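Local coordinates for protein Cfl (Pectobacterium brasiliense, PDB 7A9J) that is a coronafacic acid ligase of the ATP-dependent AMP-binding enzyme family, probably activating a carboxylic acid as its adenylate before the acyl group is passed on, at residues C121-D126 against E144-I149; N218-K223 against L302-C307; N375-I380 against L404-L409; I438-T443 against D490-Y495. The protein carries 1 engineered substitution. All blocks are in the same frame, centred on the assembly; numbering follows the deposited sequence.

Interaction 1. Residues C121-D126 against E144-I149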
loop_
_atom_site.group_PDB
_atom_site.type_symbol
_atom_site.label_atom_id
_atom_site.label_comp_id
_atom_site.label_asym_id
_atom_site.label_seq_id
_atom_site.Cartn_x
_atom_site.Cartn_y
_atom_site.Cartn_z
ATOM N N CYS A 121 22.684 14.126 -3.257
ATOM C CA CYS A 121 23.806 14.812 -2.637
ATOM C C CYS A 121 23.634 15.009 -1.137
ATOM O O CYS A 121 24.525 15.581 -0.488
ATOM C CB CYS A 121 24.068 16.156 -3.327
ATOM S SG CYS A 121 22.794 17.351 -2.995
ATOM N N ALA A 122 22.534 14.544 -0.557
ATOM C CA ALA A 122 22.414 14.562 0.890
ATOM C C ALA A 122 21.624 13.342 1.345
ATOM O O ALA A 122 20.857 12.762 0.576
ATOM C CB ALA A 122 21.750 15.860 1.389
ATOM N N TYR A 123 21.803 12.977 2.620
ATOM C CA TYR A 123 21.082 11.863 3.235
ATOM C C TYR A 123 20.554 12.324 4.600
ATOM O O TYR A 123 21.271 12.996 5.345
ATOM C CB TYR A 123 22.048 10.665 3.371
ATOM C CG TYR A 123 21.594 9.559 4.268
ATOM C CD1 TYR A 123 21.739 9.661 5.662
ATOM C CD2 TYR A 123 21.073 8.388 3.743
ATOM C CE1 TYR A 123 21.355 8.631 6.508
ATOM C CE2 TYR A 123 20.666 7.336 4.575
ATOM C CZ TYR A 123 20.789 7.458 5.936
ATOM O OH TYR A 123 20.447 6.458 6.832
ATOM N N ILE A 124 19.292 11.989 4.911
ATOM C CA ILE A 124 18.713 12.190 6.243
ATOM C C ILE A 124 18.166 10.853 6.731
ATOM O O ILE A 124 17.340 10.230 6.054
ATOM C CB ILE A 124 17.603 13.247 6.231
ATOM C CG1 ILE A 124 18.167 14.614 5.833
ATOM C CG2 ILE A 124 16.967 13.435 7.643
ATOM C CD1 ILE A 124 17.056 15.668 5.573
ATOM N N GLY A 125 18.639 10.399 7.879
ATOM C CA GLY A 125 18.226 9.115 8.404
ATOM C C GLY A 125 18.109 9.163 9.914
ATOM O O GLY A 125 18.451 10.165 10.559
ATOM N N ASP A 126 17.595 8.074 10.481
ATOM C CA ASP A 126 17.549 7.944 11.927
ATOM C C ASP A 126 18.604 6.974 12.398
ATOM O O ASP A 126 19.365 6.381 11.610
ATOM C CB ASP A 126 16.141 7.578 12.447
ATOM C CG ASP A 126 15.631 6.234 11.982
ATOM O OD1 ASP A 126 16.409 5.429 11.419
ATOM O OD2 ASP A 126 14.393 5.987 12.173
ATOM N N GLU A 144 27.170 15.263 0.168
ATOM C CA GLU A 144 27.851 16.391 0.815
ATOM C C GLU A 144 27.428 16.598 2.276
ATOM O O GLU A 144 28.192 17.199 3.059
ATOM C CB GLU A 144 27.576 17.680 0.042
ATOM C CG GLU A 144 27.969 17.666 -1.422
ATOM C CD GLU A 144 27.240 18.757 -2.229
ATOM O OE1 GLU A 144 26.998 19.870 -1.688
ATOM O OE2 GLU A 144 26.896 18.486 -3.404
ATOM N N LYS A 145 26.213 16.191 2.629
ATOM C CA LYS A 145 25.676 16.246 3.977
ATOM C C LYS A 145 24.952 14.948 4.284
ATOM O O LYS A 145 24.118 14.494 3.496
ATOM C CB LYS A 145 24.672 17.394 4.134
ATOM C CG LYS A 145 25.271 18.752 3.764
ATOM C CD LYS A 145 26.223 19.192 4.799
ATOM C CE LYS A 145 27.074 20.386 4.270
ATOM N NZ LYS A 145 27.914 21.018 5.314
ATOM N N ILE A 146 25.235 14.410 5.456
ATOM C CA ILE A 146 24.573 13.240 6.021
ATOM C C ILE A 146 24.110 13.678 7.411
ATOM O O ILE A 146 24.944 13.866 8.285
ATOM C CB ILE A 146 25.562 12.058 6.137
ATOM C CG1 ILE A 146 26.129 11.704 4.759
ATOM C CG2 ILE A 146 24.922 10.849 6.853
ATOM C CD1 ILE A 146 27.306 10.737 4.813
ATOM N N TRP A 147 22.805 13.757 7.640
ATOM C CA TRP A 147 22.267 14.066 8.959
ATOM C C TRP A 147 21.580 12.836 9.540
ATOM O O TRP A 147 20.851 12.125 8.819
ATOM C CB TRP A 147 21.245 15.203 8.887
ATOM C CG TRP A 147 21.762 16.594 8.509
ATOM C CD1 TRP A 147 22.304 17.534 9.353
ATOM C CD2 TRP A 147 21.695 17.213 7.212
ATOM N NE1 TRP A 147 22.615 18.690 8.653
ATOM C CE2 TRP A 147 22.230 18.527 7.348
ATOM C CE3 TRP A 147 21.246 16.792 5.960
ATOM C CZ2 TRP A 147 22.347 19.395 6.274
ATOM C CZ3 TRP A 147 21.332 17.651 4.896
ATOM C CH2 TRP A 147 21.871 18.969 5.068
ATOM N N VAL A 148 21.812 12.582 10.825
ATOM C CA VAL A 148 21.370 11.354 11.501
ATOM C C VAL A 148 20.742 11.762 12.831
ATOM O O VAL A 148 21.398 12.420 13.663
ATOM C CB VAL A 148 22.529 10.390 11.759
ATOM C CG1 VAL A 148 22.049 9.127 12.514
ATOM C CG2 VAL A 148 23.265 10.084 10.480
ATOM N N ILE A 149 19.494 11.365 13.037
ATOM C CA ILE A 149 18.862 11.569 14.335
ATOM C C ILE A 149 19.541 10.671 15.345
ATOM O O ILE A 149 19.708 9.460 15.111
ATOM C CB ILE A 149 17.360 11.248 14.238
ATOM C CG1 ILE A 149 16.700 12.141 13.194
ATOM C CG2 ILE A 149 16.713 11.388 15.627
ATOM C CD1 ILE A 149 15.189 11.800 12.950
#
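Ile-124 and Trp-147 pack side by side on one face of two neighbouring parallel strands, whose middle is tightly packed on both faces. CG1 of Ile-124 sits 3.8 Å from CE3 of Trp-147, approaching the indole obliquely. With its CG beside the backbone N (chi1 -67°), the indole is carried back along the strand, so that CZ3 also comes within 4.0 Å of Ala-122 CB. Lys-145 CB, two residues earlier on the same strand, covers one face of that ring near its rim. On the opposite face of the sheet CD1 of Tyr-123 meets CG2 of Ile-146 at 3.6 Å. Here the phenol runs forward along its own strand, and the missing side chain of Gly-125 lets it do so, with Tyr-123 OH 3.8 Å from Gly-125 CA. The hydroxyl itself is hydrogen-bonded to His-78. Between the faces the backbones alternate regularly, Trp-147 N to Tyr-123 O at 2.9 Å and Gly-125 N to Trp-147 O at 3.0 Å.

Toward the ends it is the side chains that loosen, while the backbone pairing persists: Glu-144 N reaches Cys-121 O at 2.7 Å, tilted 35° from the carbonyl plane, and Ile-149 N bonds Gly-125 O. The Glu-144 side chain is exposed, and the Lys-145 amine leads away from the pair. At the far end Asp-126, an N-cap, turns its carboxylate to Arg-129 and Gly-80 N.

The pair forms a beta-alpha-beta crossover within a five-stranded parallel sheet, flanked by strands 74-78 and 160-162. Helices 127-132 and 134-138 cover the Tyr-123 face, while helix 163-166 packs against Ile-124 and Trp-147.

Interaction 2. Residues N218-K223 against L302-C307; sequences NPRLPK and LSETVC
Arg-220 and Glu-304 supply the charged part of this surface contact. NH1 of Arg-220 makes a weak salt-bridge hydrogen bond to OE2 of Glu-304, 3.3 Å long, with the carboxylate oxygen at the edge of the guanidinium and near its plane. The two flat groups stand 75° apart, so they meet through one nitrogen and not as a flat two-pronged pair. The arginine chain is extended from CG to NE, while Glu-304 bends at chi2 (-69°) to bring its carboxylate over. The Ser-303 carbonyl oxygen lies above one face of the guanidinium.

The second link is a water bridge: one water accepts from Arg-220 N at 2.8 Å and donates to Glu-304 O at 3.0 Å, linking the two backbones at the base of the arginine side chain.

Van der Waals packing falls to Val-306. Its CG2 lies 3.5 Å from Asn-218 O and, carbon to carbon, 3.9 Å from Arg-220 CG, placing the methyl under the stem of the arginine.

Residues 302-305 form a type I beta turn, closed by Thr-305 N to Leu-302 O, that leads into strand 306-311. This strand pairs in parallel with strands 278-281 and 331-335 in the AMP-binding region, and it ends at Gly-310 and Gly-311 of the ligand pocket.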
loop_
_atom_site.group_PDB
_atom_site.type_symbol
_atom_site.label_atom_id
_atom_site.label_comp_id
_atom_site.label_asym_id
_atom_site.label_seq_id
_atom_site.Cartn_x
_atom_site.Cartn_y
_atom_site.Cartn_z
ATOM N N ASN A 218 -12.064 8.490 4.547
ATOM C CA ASN A 218 -13.444 8.857 4.878
ATOM C C ASN A 218 -13.781 8.283 6.247
ATOM O O ASN A 218 -14.607 7.375 6.383
ATOM C CB ASN A 218 -14.416 8.370 3.782
ATOM C CG ASN A 218 -14.080 8.916 2.453
ATOM O OD1 ASN A 218 -14.192 10.121 2.233
ATOM N ND2 ASN A 218 -13.703 8.028 1.498
ATOM N N PRO A 219 -13.210 8.864 7.315
ATOM C CA PRO A 219 -13.608 8.450 8.665
ATOM C C PRO A 219 -15.077 8.763 8.890
ATOM O O PRO A 219 -15.631 9.702 8.315
ATOM C CB PRO A 219 -12.723 9.318 9.601
ATOM C CG PRO A 219 -12.171 10.435 8.729
ATOM C CD PRO A 219 -12.302 10.031 7.286
ATOM N N ARG A 220 -15.670 8.078 9.850
ATOM C CA ARG A 220 -17.052 8.409 10.165
ATOM C C ARG A 220 -17.130 9.662 11.023
ATOM O O ARG A 220 -16.145 10.108 11.610
ATOM C CB ARG A 220 -17.747 7.258 10.888
ATOM C CG ARG A 220 -17.765 5.927 10.091
ATOM C CD ARG A 220 -18.603 4.919 10.865
ATOM N NE ARG A 220 -19.008 3.759 10.096
ATOM C CZ ARG A 220 -19.843 2.837 10.565
ATOM N NH1 ARG A 220 -20.337 2.985 11.786
ATOM N NH2 ARG A 220 -20.194 1.785 9.826
ATOM N N LEU A 221 -18.311 10.258 11.029
ATOM C CA LEU A 221 -18.590 11.371 11.921
ATOM C C LEU A 221 -18.445 10.895 13.369
ATOM O O LEU A 221 -19.059 9.888 13.741
ATOM C CB LEU A 221 -20.011 11.891 11.658
ATOM C CG LEU A 221 -20.477 13.142 12.380
ATOM C CD1 LEU A 221 -19.689 14.362 11.910
ATOM C CD2 LEU A 221 -22.013 13.390 12.293
ATOM N N PRO A 222 -17.627 11.549 14.193
ATOM C CA PRO A 222 -17.516 11.133 15.598
ATOM C C PRO A 222 -18.821 11.360 16.338
ATOM O O PRO A 222 -19.672 12.146 15.925
ATOM C CB PRO A 222 -16.393 12.013 16.170
ATOM C CG PRO A 222 -16.156 13.084 15.163
ATOM C CD PRO A 222 -16.613 12.551 13.823
ATOM N N LYS A 223 -18.994 10.617 17.425
ATOM C CA LYS A 223 -20.204 10.765 18.219
ATOM C C LYS A 223 -20.050 11.812 19.320
ATOM O O LYS A 223 -21.046 12.444 19.698
ATOM C CB LYS A 223 -20.623 9.403 18.802
ATOM C CG LYS A 223 -22.035 9.366 19.419
ATOM C CD LYS A 223 -23.036 8.511 18.613
ATOM C CE LYS A 223 -24.447 8.544 19.233
ATOM N NZ LYS A 223 -25.434 7.642 18.526
ATOM N N LEU A 302 -13.691 -2.504 16.497
ATOM C CA LEU A 302 -13.427 -1.795 15.253
ATOM C C LEU A 302 -14.705 -1.472 14.493
ATOM O O LEU A 302 -14.624 -1.084 13.320
ATOM C CB LEU A 302 -12.494 -2.599 14.339
ATOM C CG LEU A 302 -11.089 -2.864 14.897
ATOM C CD1 LEU A 302 -10.295 -3.533 13.789
ATOM C CD2 LEU A 302 -10.488 -1.501 15.302
ATOM N N SER A 303 -15.877 -1.589 15.143
ATOM C CA SER A 303 -17.145 -1.434 14.422
ATOM C C SER A 303 -17.335 -0.017 13.875
ATOM O O SER A 303 -17.940 0.149 12.808
ATOM C CB SER A 303 -18.334 -1.825 15.327
ATOM O OG SER A 303 -18.352 -1.035 16.500
ATOM N N GLU A 304 -16.848 1.006 14.578
ATOM C CA GLU A 304 -16.921 2.392 14.117
ATOM C C GLU A 304 -15.689 2.829 13.318
ATOM O O GLU A 304 -15.632 3.980 12.869
ATOM C CB GLU A 304 -17.089 3.346 15.294
ATOM C CG GLU A 304 -18.429 3.262 16.025
ATOM C CD GLU A 304 -19.572 3.785 15.175
ATOM O OE1 GLU A 304 -20.683 3.226 15.273
ATOM O OE2 GLU A 304 -19.359 4.756 14.404
ATOM N N THR A 305 -14.698 1.960 13.169
ATOM C CA THR A 305 -13.437 2.322 12.532
ATOM C C THR A 305 -13.476 1.983 11.052
ATOM O O THR A 305 -13.957 0.912 10.659
ATOM C CB THR A 305 -12.274 1.581 13.192
ATOM O OG1 THR A 305 -12.327 1.793 14.618
ATOM C CG2 THR A 305 -10.893 2.081 12.621
ATOM N N VAL A 306 -12.979 2.891 10.231
ATOM C CA VAL A 306 -12.982 2.686 8.780
ATOM C C VAL A 306 -11.625 2.113 8.430
ATOM O O VAL A 306 -10.603 2.748 8.678
ATOM C CB VAL A 306 -13.230 4.000 8.016
ATOM C CG1 VAL A 306 -13.068 3.789 6.486
ATOM C CG2 VAL A 306 -14.631 4.506 8.301
ATOM N N CYS A 307 -11.603 0.903 7.880
ATOM C CA CYS A 307 -10.347 0.230 7.541
ATOM C C CYS A 307 -10.219 0.061 6.031
ATOM O O CYS A 307 -11.183 -0.334 5.367
ATOM C CB CYS A 307 -10.286 -1.158 8.206
ATOM S SG CYS A 307 -10.292 -0.934 10.040
HETATM O O HOH W 1 -14.360 6.346 11.577
#

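Interaction 3. Residues N375-I380 against L404-L409; sequences NGELLI and LATGDL
A beta bulge beside a Thr-Gly-Asp corner, a signature sequence of AMP-binding enzymes, brings Leu-378 against Thr-406 and Asp-408. Leu-378 O is gripped twice: Thr-406 OG1 donates to it at 2.7 Å, and Thr-406 N lies nearly on the extension of the carbonyl bond. The hydroxyl reaches this oxygen because it stands between the backbone N and the carbonyl carbon (chi1 62°). It also accepts from Asp-408 N at 3.1 Å, an ST turn that braces the corner.

On the other side of the bulge Leu-378 N bonds straight to Asp-408 O at 2.8 Å. Glu-377 stretches its extended side chain across the gap, where OE2 takes Gly-407 N at 2.8 Å on its anti side, and Ala-405 CB lies close to the same oxygen. Gly-407 turns with a positive phi (79°). Past the bulge the pairing is regular, Ile-380 and Leu-404 forming a hydrogen-bonded antiparallel pair. Ile-380 CD1 meets Thr-406 CG2 at 3.5 Å, the two side chains crossing at about a right angle, while Leu-379 CD2 rests 3.8 Å from Ala-405 CB on the other face.

The buried carboxylate of Asp-408 is held by a salt bridge to Arg-423 and a hydrogen bond from Tyr-334 OH. Through Tyr-334, a residue of the ligand pocket, Asp-408 stands in the second shell of that pocket, consistent with the Thr-Gly-Asp corner of the adenylate-forming fold.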
loop_
_atom_site.group_PDB
_atom_site.type_symbol
_atom_site.label_atom_id
_atom_site.label_comp_id
_atom_site.label_asym_id
_atom_site.label_seq_id
_atom_site.Cartn_x
_atom_site.Cartn_y
_atom_site.Cartn_z
ATOM N N ASN A 375 -15.318 -9.685 -20.452
ATOM C CA ASN A 375 -14.173 -9.711 -19.512
ATOM C C ASN A 375 -12.868 -9.372 -20.234
ATOM O O ASN A 375 -12.620 -9.879 -21.342
ATOM C CB ASN A 375 -14.055 -11.115 -18.891
ATOM C CG ASN A 375 -15.380 -11.612 -18.307
ATOM O OD1 ASN A 375 -16.181 -10.823 -17.784
ATOM N ND2 ASN A 375 -15.595 -12.897 -18.349
ATOM N N GLY A 376 -12.021 -8.532 -19.619
ATOM C CA GLY A 376 -10.741 -8.340 -20.278
ATOM C C GLY A 376 -9.744 -7.686 -19.353
ATOM O O GLY A 376 -10.053 -7.352 -18.210
ATOM N N GLU A 377 -8.528 -7.512 -19.864
ATOM C CA GLU A 377 -7.499 -6.843 -19.066
ATOM C C GLU A 377 -7.835 -5.383 -18.761
ATOM O O GLU A 377 -8.206 -4.615 -19.652
ATOM C CB GLU A 377 -6.139 -6.923 -19.777
ATOM C CG GLU A 377 -5.054 -6.326 -18.876
ATOM C CD GLU A 377 -3.634 -6.475 -19.417
ATOM O OE1 GLU A 377 -3.468 -6.818 -20.617
ATOM O OE2 GLU A 377 -2.694 -6.225 -18.622
ATOM N N LEU A 378 -7.676 -5.006 -17.495
ATOM C CA LEU A 378 -7.869 -3.635 -17.034
ATOM C C LEU A 378 -6.650 -2.798 -17.406
ATOM O O LEU A 378 -5.522 -3.129 -17.009
ATOM C CB LEU A 378 -8.074 -3.602 -15.528
ATOM C CG LEU A 378 -8.109 -2.252 -14.881
ATOM C CD1 LEU A 378 -9.255 -1.474 -15.482
ATOM C CD2 LEU A 378 -8.268 -2.495 -13.364
ATOM N N LEU A 379 -6.894 -1.738 -18.175
ATOM C CA LEU A 379 -5.923 -0.706 -18.509
ATOM C C LEU A 379 -6.331 0.605 -17.848
ATOM O O LEU A 379 -7.516 0.933 -17.782
ATOM C CB LEU A 379 -5.857 -0.508 -20.029
ATOM C CG LEU A 379 -5.774 -1.746 -20.929
ATOM C CD1 LEU A 379 -5.571 -1.367 -22.387
ATOM C CD2 LEU A 379 -4.656 -2.583 -20.431
ATOM N N ILE A 380 -5.359 1.376 -17.362
ATOM C CA ILE A 380 -5.689 2.542 -16.542
ATOM C C ILE A 380 -4.854 3.733 -16.988
ATOM O O ILE A 380 -3.650 3.603 -17.227
ATOM C CB ILE A 380 -5.481 2.299 -15.027
ATOM C CG1 ILE A 380 -6.341 1.117 -14.556
ATOM C CG2 ILE A 380 -5.839 3.603 -14.204
ATOM C CD1 ILE A 380 -5.891 0.610 -13.211
ATOM N N LEU A 404 -1.598 2.123 -18.704
ATOM C CA LEU A 404 -0.858 1.095 -17.982
ATOM C C LEU A 404 -1.649 -0.214 -18.007
ATOM O O LEU A 404 -2.794 -0.242 -17.551
ATOM C CB LEU A 404 -0.614 1.514 -16.534
ATOM C CG LEU A 404 0.234 0.538 -15.707
ATOM C CD1 LEU A 404 1.079 1.291 -14.695
ATOM C CD2 LEU A 404 -0.636 -0.486 -14.986
ATOM N N ALA A 405 -1.022 -1.290 -18.479
ATOM C CA ALA A 405 -1.626 -2.619 -18.447
ATOM C C ALA A 405 -1.390 -3.256 -17.087
ATOM O O ALA A 405 -0.246 -3.536 -16.718
ATOM C CB ALA A 405 -1.050 -3.508 -19.557
ATOM N N THR A 406 -2.465 -3.498 -16.348
ATOM C CA THR A 406 -2.341 -3.968 -14.970
ATOM C C THR A 406 -2.040 -5.463 -14.852
ATOM O O THR A 406 -1.597 -5.899 -13.778
ATOM C CB THR A 406 -3.631 -3.729 -14.213
ATOM O OG1 THR A 406 -4.661 -4.490 -14.869
ATOM C CG2 THR A 406 -4.017 -2.225 -14.199
ATOM N N GLY A 407 -2.354 -6.259 -15.864
ATOM C CA GLY A 407 -2.287 -7.697 -15.781
ATOM C C GLY A 407 -3.467 -8.331 -15.073
ATOM O O GLY A 407 -3.460 -9.550 -14.892
ATOM N N ASP A 408 -4.466 -7.535 -14.682
ATOM C CA ASP A 408 -5.672 -7.985 -13.981
ATOM C C ASP A 408 -6.859 -7.990 -14.938
ATOM O O ASP A 408 -7.007 -7.090 -15.760
ATOM C CB ASP A 408 -5.988 -7.089 -12.794
ATOM C CG ASP A 408 -4.935 -7.201 -11.674
ATOM O OD1 ASP A 408 -4.708 -6.189 -10.991
ATOM O OD2 ASP A 408 -4.301 -8.304 -11.582
ATOM N N LEU A 409 -7.673 -9.026 -14.837
ATOM C CA LEU A 409 -8.900 -9.180 -15.616
ATOM C C LEU A 409 -10.083 -8.614 -14.841
ATOM O O LEU A 409 -10.199 -8.830 -13.636
ATOM C CB LEU A 409 -9.151 -10.635 -15.861
ATOM C CG LEU A 409 -8.065 -11.320 -16.686
ATOM C CD1 LEU A 409 -8.450 -12.774 -16.950
ATOM C CD2 LEU A 409 -7.971 -10.591 -18.018
#

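Interaction 4. Residues I438-T443 against D490-Y495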
loop_
_atom_site.group_PDB
_atom_site.type_symbol
_atom_site.label_atom_id
_atom_site.label_comp_id
_atom_site.label_asym_id
_atom_site.label_seq_id
_atom_site.Cartn_x
_atom_site.Cartn_y
_atom_site.Cartn_z
ATOM N N ILE A 438 -10.293 -17.226 -9.021
ATOM C CA ILE A 438 -10.770 -16.400 -7.923
ATOM C C ILE A 438 -12.294 -16.437 -7.839
ATOM O O ILE A 438 -12.863 -16.422 -6.727
ATOM C CB ILE A 438 -10.205 -14.971 -8.050
ATOM C CG1 ILE A 438 -10.418 -14.245 -6.730
ATOM C CG2 ILE A 438 -10.908 -14.136 -9.110
ATOM C CD1 ILE A 438 -9.800 -12.891 -6.713
ATOM N N GLU A 439 -12.980 -16.546 -8.985
ATOM C CA GLU A 439 -14.436 -16.610 -8.951
ATOM C C GLU A 439 -14.919 -17.947 -8.367
ATOM O O GLU A 439 -15.878 -17.986 -7.578
ATOM C CB GLU A 439 -14.981 -16.400 -10.378
ATOM C CG GLU A 439 -16.490 -16.522 -10.544
ATOM C CD GLU A 439 -16.923 -16.952 -11.968
ATOM O OE1 GLU A 439 -16.278 -16.561 -12.968
ATOM O OE2 GLU A 439 -17.917 -17.705 -12.091
ATOM N N ILE A 440 -14.252 -19.055 -8.723
ATOM C CA ILE A 440 -14.658 -20.348 -8.183
ATOM C C ILE A 440 -14.381 -20.415 -6.692
ATOM O O ILE A 440 -15.203 -20.933 -5.922
ATOM C CB ILE A 440 -13.943 -21.496 -8.910
ATOM C CG1 ILE A 440 -14.244 -21.457 -10.401
ATOM C CG2 ILE A 440 -14.382 -22.845 -8.300
ATOM C CD1 ILE A 440 -13.398 -22.426 -11.190
ATOM N N GLU A 441 -13.196 -19.943 -6.275
ATOM C CA GLU A 441 -12.842 -19.898 -4.853
ATOM C C GLU A 441 -13.868 -19.115 -4.060
ATOM O O GLU A 441 -14.269 -19.531 -2.963
ATOM C CB GLU A 441 -11.453 -19.262 -4.675
ATOM C CG GLU A 441 -10.287 -20.123 -5.177
ATOM C CD GLU A 441 -9.041 -19.312 -5.531
ATOM O OE1 GLU A 441 -8.898 -18.118 -5.091
ATOM O OE2 GLU A 441 -8.165 -19.882 -6.192
ATOM N N ASN A 442 -14.324 -17.982 -4.602
ATOM C CA ASN A 442 -15.290 -17.179 -3.863
ATOM C C ASN A 442 -16.582 -17.944 -3.628
ATOM O O ASN A 442 -17.173 -17.851 -2.556
ATOM C CB ASN A 442 -15.578 -15.864 -4.585
ATOM C CG ASN A 442 -16.608 -15.020 -3.843
ATOM O OD1 ASN A 442 -16.346 -14.504 -2.746
ATOM N ND2 ASN A 442 -17.797 -14.897 -4.425
ATOM N N THR A 443 -17.012 -18.739 -4.604
ATOM C CA THR A 443 -18.209 -19.551 -4.427
ATOM C C THR A 443 -17.988 -20.632 -3.376
ATOM O O THR A 443 -18.834 -20.850 -2.506
ATOM C CB THR A 443 -18.597 -20.176 -5.771
ATOM O OG1 THR A 443 -18.926 -19.123 -6.682
ATOM C CG2 THR A 443 -19.807 -21.107 -5.591
ATOM N N ASP A 490 -25.804 -25.715 -8.361
ATOM C CA ASP A 490 -26.786 -24.668 -8.131
ATOM C C ASP A 490 -26.207 -23.265 -8.259
ATOM O O ASP A 490 -26.979 -22.307 -8.356
ATOM C CB ASP A 490 -27.413 -24.832 -6.740
ATOM C CG ASP A 490 -27.900 -26.263 -6.469
ATOM O OD1 ASP A 490 -28.365 -26.954 -7.409
ATOM O OD2 ASP A 490 -27.819 -26.697 -5.297
ATOM N N ASN A 491 -24.880 -23.106 -8.267
ATOM C CA ASN A 491 -24.298 -21.774 -8.170
ATOM C C ASN A 491 -23.351 -21.391 -9.294
ATOM O O ASN A 491 -23.098 -20.195 -9.464
ATOM C CB ASN A 491 -23.550 -21.609 -6.836
ATOM C CG ASN A 491 -24.481 -21.614 -5.644
ATOM O OD1 ASN A 491 -25.184 -20.640 -5.384
ATOM N ND2 ASN A 491 -24.483 -22.712 -4.904
ATOM N N LEU A 492 -22.808 -22.344 -10.050
ATOM C CA LEU A 492 -21.830 -22.035 -11.087
ATOM C C LEU A 492 -22.142 -22.809 -12.353
ATOM O O LEU A 492 -22.630 -23.942 -12.299
ATOM C CB LEU A 492 -20.392 -22.393 -10.660
ATOM C CG LEU A 492 -19.693 -21.283 -9.881
ATOM C CD1 LEU A 492 -18.279 -21.684 -9.560
ATOM C CD2 LEU A 492 -19.714 -19.960 -10.642
ATOM N N ALA A 493 -21.812 -22.212 -13.493
ATOM C CA ALA A 493 -21.881 -22.959 -14.745
ATOM C C ALA A 493 -21.027 -24.225 -14.667
ATOM O O ALA A 493 -19.966 -24.259 -14.037
ATOM C CB ALA A 493 -21.424 -22.083 -15.912
ATOM N N HIS A 494 -21.490 -25.276 -15.342
ATOM C CA HIS A 494 -20.843 -26.571 -15.217
ATOM C C HIS A 494 -19.401 -26.545 -15.715
ATOM O O HIS A 494 -18.545 -27.289 -15.198
ATOM C CB HIS A 494 -21.665 -27.628 -15.971
ATOM C CG HIS A 494 -21.005 -28.975 -16.028
ATOM N ND1 HIS A 494 -20.052 -29.300 -16.973
ATOM C CD2 HIS A 494 -21.148 -30.073 -15.246
ATOM C CE1 HIS A 494 -19.631 -30.536 -16.765
ATOM N NE2 HIS A 494 -20.283 -31.028 -15.726
ATOM N N TYR A 495 -19.095 -25.736 -16.738
ATOM C CA TYR A 495 -17.740 -25.812 -17.278
ATOM C C TYR A 495 -16.734 -25.209 -16.318
ATOM O O TYR A 495 -15.535 -25.457 -16.464
ATOM C CB TYR A 495 -17.644 -25.122 -18.641
ATOM C CG TYR A 495 -17.773 -23.603 -18.615
ATOM C CD1 TYR A 495 -16.636 -22.785 -18.619
ATOM C CD2 TYR A 495 -19.019 -22.981 -18.594
ATOM C CE1 TYR A 495 -16.743 -21.420 -18.618
ATOM C CE2 TYR A 495 -19.130 -21.599 -18.584
ATOM C CZ TYR A 495 -17.977 -20.818 -18.588
ATOM O OH TYR A 495 -18.043 -19.435 -18.572
#
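Glu-439 OE2 is salt-bridged to Lys-496 NZ, just past residues 490-495, and lies against Leu-492 CD2, 3.2 Å away, a close van der Waals approach. The setting is the small C-terminal domain of the AMP-binding enzymes, where helix 437-445 packs against the chain leaving helix 481-491. The glutamate gets there with CG anti to its amide nitrogen (chi1 176°) and the chain extended beyond, so it runs alongside Leu-492 in the opposite direction, with its carboxylate beside the leucine's CD2 branch.

Leu-492 is the centre of the contact. Its two methyls divide the helix surface between them. While CD2 faces Glu-439, CD1 turns to Ile-440, coming 4.1 Å from its CG1 with the two side chains at about a right angle. One turn further along, Thr-443 and Leu-492 reach toward each other tip to tip, Thr-443 OG1 lying 3.9 Å from Leu-492 CD1. Three helix residues, 439, 440 and 443, thereby hold one leucine from the same side, all by van der Waals packing.

Behind this, Ile-440 is backed by Val-435 and Val-455, which ties the helix to strands 433-435 and 450-460, and Leu-492 leans on His-497. Polar anchoring comes from Tyr-487, whose OH bonds Thr-443 O and whose own carbonyl takes Asn-491 ND2. With the amide so occupied, Asn-491 offers the helix mainly its stem, and Thr-443 CG2 touches Asn-491 CB at 4.0 Å.

In the fold
From the N terminus, the four contacts close in series, and none nests in or crosses another. Interaction 1 closes a 17-residue, largely helical connection between two adjacent strands of the five-stranded parallel sheet. Interaction 2 spans 78 residues, tying the segment after helix 203-214 to the start of strand 306-311. Interaction 3, after 23 residues without helix, joins strand 376-381 to strands 404-406 and 408-412. Interaction 4 closes 46 residues within the C-terminal domain, joining helix 437-445 to the chain leaving helix 481-491. Interactions 1 and 4 lie farthest apart, about 55 Å between centres, on opposite sides of the chain's centre, whereas interactions 3 and 4 have nearest atoms about 7 Å apart without touching.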